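Local structure of exopolyphosphatase (3MDQ) at residues Gly81-Ala84 and Val85-Gly88; Ile118-Gly121 and Val122-Ala125. The protein probably hydrolyses inorganic polyphosphate, releasing terminal phosphate, as an exopolyphosphatase of the Ppx/GppA family. All blocks are in the same frame, centred on the assembly; numbering follows the deposited sequence. Where two conformers were deposited one is given.

Both contacts are local, and they follow one another along the chain. Contact 1 spans the end of strand 76-81, in the five-stranded sheet, and the short helix 83-87; contact 2 lies wholly in helix 111-125, at its end, beside strands 206-210 and 291-295 of the six-stranded sheet. Their centres lie about 22 Å apart and their nearest atoms about 7 Å, with no touch between them. A salt bridge from Arg86 of contact 1 to Glu114, near the start of helix 111-125, ties helix 83-87 directly to helix 111-125, and so contact 1 indirectly to contact 2. Contact 1 begins on a strand of one sheet, whereas contact 2 packs against the other, consistent with the two-lobed actin-like fold.

Contact 1: Gly81-Ala84 and Val85-Gly88; sequences GTSA and VRSG
Arg86 folds its side chain back over the first turn of helix 83-87 and sets its guanidinium above the backbone of Thr82 and Ser83. The turn follows strand 76-81 of the actin-like fold. One face of the guanidinium covers Ser83 N, with Arg86 CZ 3.6 Å from that nitrogen, while Thr82 C lies under its rim. The reach back begins at CG, placed between the backbone N and carbonyl carbon (chi1 70°), and the chain then runs extended to NE. On the way, Arg86 CG passes 3.4 Å from Thr82 O. That same oxygen takes the hydrogen bond from Arg86 N, at 2.8 Å from Thr82 O and almost perfectly straight (178°), so Thr82 O binds the backbone N of the arginine while its CG passes beside the same oxygen. The next bond, Ser87 N to Ser83 O, is 3.0 Å long and more bent, and Gly88 N reaches Ala84 O only weakly as the helix ends. On another side of the turn, Val85 CG2 rests 3.9 Å from Gly81 CA; glycine suits that position because Val85 CG1 fills the direction a CB would take. Val85 also packs on Val108 of the neighbouring strand 106-108.

Farther out, Arg86 NH1 is held by Ile109 O and a salt bridge to Glu114, and NH2 by a salt bridge to Glu160, just beyond strand 153-159 of the other sheet. A long arginine with several N-H donors suits a place where residues from the surroundings of both sheets meet, probably the junction of the two lobes. Thr82 occupies the N-cap position without making a capping bond; its OG1 instead makes a weak hydrogen bond to O4 of a bound sulfate.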
loop_
_atom_site.group_PDB
_atom_site.type_symbol
_atom_site.label_atom_id
_atom_site.label_comp_id
_atom_site.label_asym_id
_atom_site.label_seq_id
_atom_site.Cartn_x
_atom_site.Cartn_y
_atom_site.Cartn_z
ATOM N N GLY A 81 5.128 5.866 -10.416
ATOM C CA GLY A 81 6.237 5.708 -9.478
ATOM C C GLY A 81 5.911 6.505 -8.219
ATOM O O GLY A 81 5.555 7.677 -8.310
ATOM N N THR A 82 6.075 5.887 -7.050
ATOM C CA THR A 82 5.676 6.520 -5.776
ATOM C C THR A 82 6.900 6.681 -4.844
ATOM O O THR A 82 7.924 7.188 -5.311
ATOM C CB THR A 82 4.536 5.760 -5.139
ATOM O OG1 THR A 82 4.867 4.356 -5.006
ATOM C CG2 THR A 82 3.237 5.979 -6.003
ATOM N N SER A 83 6.800 6.370 -3.548
ATOM C CA SER A 83 7.816 6.809 -2.566
ATOM C C SER A 83 9.287 6.521 -2.975
ATOM O O SER A 83 10.128 7.418 -2.936
ATOM C CB SER A 83 7.544 6.131 -1.232
ATOM O OG SER A 83 8.494 6.553 -0.270
ATOM N N ALA A 84 9.629 5.279 -3.257
ATOM C CA ALA A 84 11.028 4.969 -3.540
ATOM C C ALA A 84 11.508 5.672 -4.823
ATOM O O ALA A 84 12.650 6.091 -4.927
ATOM C CB ALA A 84 11.266 3.471 -3.655
ATOM N N VAL A 85 10.625 5.816 -5.791
ATOM C CA VAL A 85 10.982 6.474 -7.052
ATOM C C VAL A 85 11.134 7.973 -6.834
ATOM O O VAL A 85 12.192 8.579 -7.124
ATOM C CB VAL A 85 9.954 6.182 -8.140
ATOM C CG1 VAL A 85 10.266 6.973 -9.426
ATOM C CG2 VAL A 85 9.860 4.668 -8.460
ATOM N N ARG A 86 10.153 8.625 -6.235
ATOM C CA ARG A 86 10.259 10.072 -6.063
ATOM C C ARG A 86 11.387 10.505 -5.089
ATOM O O ARG A 86 11.926 11.606 -5.237
ATOM C CB ARG A 86 8.910 10.697 -5.670
ATOM C CG ARG A 86 8.429 10.382 -4.328
ATOM C CD ARG A 86 7.008 10.978 -4.074
ATOM N NE ARG A 86 6.489 10.398 -2.860
ATOM C CZ ARG A 86 5.434 9.599 -2.751
ATOM N NH1 ARG A 86 4.667 9.321 -3.778
ATOM N NH2 ARG A 86 5.139 9.074 -1.567
ATOM N N SER A 87 11.716 9.627 -4.139
ATOM C CA SER A 87 12.682 9.873 -3.106
ATOM C C SER A 87 14.126 9.722 -3.588
ATOM O O SER A 87 15.037 10.360 -3.054
ATOM C CB SER A 87 12.431 8.859 -1.976
ATOM O OG SER A 87 13.177 9.195 -0.839
ATOM N N GLY A 88 14.332 8.857 -4.582
ATOM C CA GLY A 88 15.663 8.477 -5.038
ATOM C C GLY A 88 16.334 9.524 -5.880
ATOM O O GLY A 88 15.755 10.054 -6.867
#

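Contact 2: Ile118-Gly121 and Val122-Ala125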
loop_
_atom_site.group_PDB
_atom_site.type_symbol
_atom_site.label_atom_id
_atom_site.label_comp_id
_atom_site.label_asym_id
_atom_site.label_seq_id
_atom_site.Cartn_x
_atom_site.Cartn_y
_atom_site.Cartn_z
ATOM N N ILE A 118 -5.354 6.617 -4.125
ATOM C CA ILE A 118 -5.679 5.495 -3.239
ATOM C C ILE A 118 -7.134 5.619 -2.762
ATOM O O ILE A 118 -7.901 4.637 -2.797
ATOM C CB ILE A 118 -4.739 5.414 -2.043
ATOM C CG1 ILE A 118 -3.353 4.959 -2.530
ATOM C CG2 ILE A 118 -5.312 4.470 -0.963
ATOM C CD1 ILE A 118 -2.216 5.260 -1.551
ATOM N N PHE A 119 -7.509 6.802 -2.297
ATOM C CA PHE A 119 -8.874 6.965 -1.760
ATOM C C PHE A 119 -9.952 6.749 -2.817
ATOM O O PHE A 119 -11.033 6.212 -2.498
ATOM C CB PHE A 119 -9.072 8.303 -1.050
ATOM C CG PHE A 119 -10.210 8.317 -0.068
ATOM C CD1 PHE A 119 -10.143 7.595 1.119
ATOM C CD2 PHE A 119 -11.343 9.040 -0.332
ATOM C CE1 PHE A 119 -11.170 7.629 2.044
ATOM C CE2 PHE A 119 -12.381 9.103 0.624
ATOM C CZ PHE A 119 -12.290 8.408 1.766
ATOM N N ARG A 120 -9.680 7.109 -4.076
ATOM C CA ARG A 120 -10.651 6.788 -5.133
ATOM C C ARG A 120 -10.857 5.278 -5.238
ATOM O O ARG A 120 -11.982 4.835 -5.472
ATOM C CB ARG A 120 -10.204 7.356 -6.484
ATOM C CG ARG A 120 -11.097 6.982 -7.635
ATOM C CD ARG A 120 -12.464 7.666 -7.515
ATOM N NE ARG A 120 -13.417 7.244 -8.546
ATOM C CZ ARG A 120 -14.211 6.186 -8.472
ATOM N NH1 ARG A 120 -14.181 5.353 -7.445
ATOM N NH2 ARG A 120 -15.038 5.944 -9.484
ATOM N N GLY A 121 -9.800 4.493 -5.073
ATOM C CA GLY A 121 -9.948 3.036 -5.055
ATOM C C GLY A 121 -10.743 2.544 -3.851
ATOM O O GLY A 121 -11.656 1.705 -3.984
ATOM N N VAL A 122 -10.445 3.106 -2.687
ATOM C CA VAL A 122 -11.178 2.761 -1.457
ATOM C C VAL A 122 -12.662 3.061 -1.602
ATOM O O VAL A 122 -13.515 2.229 -1.203
ATOM C CB VAL A 122 -10.560 3.482 -0.245
ATOM C CG1 VAL A 122 -11.439 3.330 1.034
ATOM C CG2 VAL A 122 -9.138 2.968 0.014
ATOM N N GLN A 123 -12.985 4.211 -2.190
ATOM C CA GLN A 123 -14.384 4.610 -2.413
ATOM C C GLN A 123 -15.105 3.558 -3.273
ATOM O O GLN A 123 -16.304 3.295 -3.074
ATOM C CB GLN A 123 -14.484 5.976 -3.094
ATOM C CG GLN A 123 -14.193 7.108 -2.186
ATOM C CD GLN A 123 -14.104 8.447 -2.902
ATOM O OE1 GLN A 123 -13.599 8.521 -4.022
ATOM N NE2 GLN A 123 -14.531 9.529 -2.218
ATOM N N GLN A 124 -14.418 2.987 -4.266
ATOM C CA GLN A 124 -15.031 1.947 -5.108
ATOM C C GLN A 124 -15.187 0.609 -4.354
ATOM O O GLN A 124 -16.141 -0.125 -4.609
ATOM C CB GLN A 124 -14.202 1.720 -6.374
ATOM C CG GLN A 124 -14.971 1.048 -7.457
ATOM C CD GLN A 124 -16.054 1.970 -8.054
ATOM O OE1 GLN A 124 -15.997 3.215 -7.959
ATOM N NE2 GLN A 124 -17.049 1.345 -8.705
ATOM N N ALA A 125 -14.291 0.312 -3.424
ATOM C CA ALA A 125 -14.285 -0.947 -2.717
ATOM C C ALA A 125 -15.190 -0.994 -1.496
ATOM O O ALA A 125 -15.665 -2.082 -1.132
ATOM C CB ALA A 125 -12.885 -1.252 -2.274
#
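Arg120 and Gln124, one turn apart near the end of helix 111-125, both swing CG anti to the backbone N and then bend at chi2 (69° in Arg120), which lays the two chains side by side, pointing the same way. The guanidinium consequently meets the amide end-on, with two nitrogens hydrogen-bonded to one oxygen. Arg120 NH1 lies 2.9 Å from Gln124 OE1, in the amide plane and on a lone pair; the bond from Arg120 NH2, 3.3 Å from Gln124 OE1, is longer and more bent and comes from above that plane. Asp309 of helix 299-309 forms a salt bridge with Arg120 NE.

Gln123 extends across Phe119 at about a right angle, bringing its NE2 to 3.6 Å from Phe119 CE2, with amide and ring planes 48° apart. That NE2 donates to Asn149 O, so the amide can sit obliquely beside the ring while its NE2 is hydrogen-bonded. On the buried side, Ile118 CG2 and Val122 CG2 meet at 4.2 Å, and both residues pack on Cys210 of strand 206-210, where branched apolar side chains suit a helix-sheet interface.

Replacing Arg120 by an alanine would probably leave Asp309 without its mate and set the Gln124 amide free to turn. Gln124 OE1 offers the arginine a neutral acceptor and no charge, so charge balance is likely to come chiefly from Asp309, while the guanidinium fixes which end of the Gln124 amide faces it.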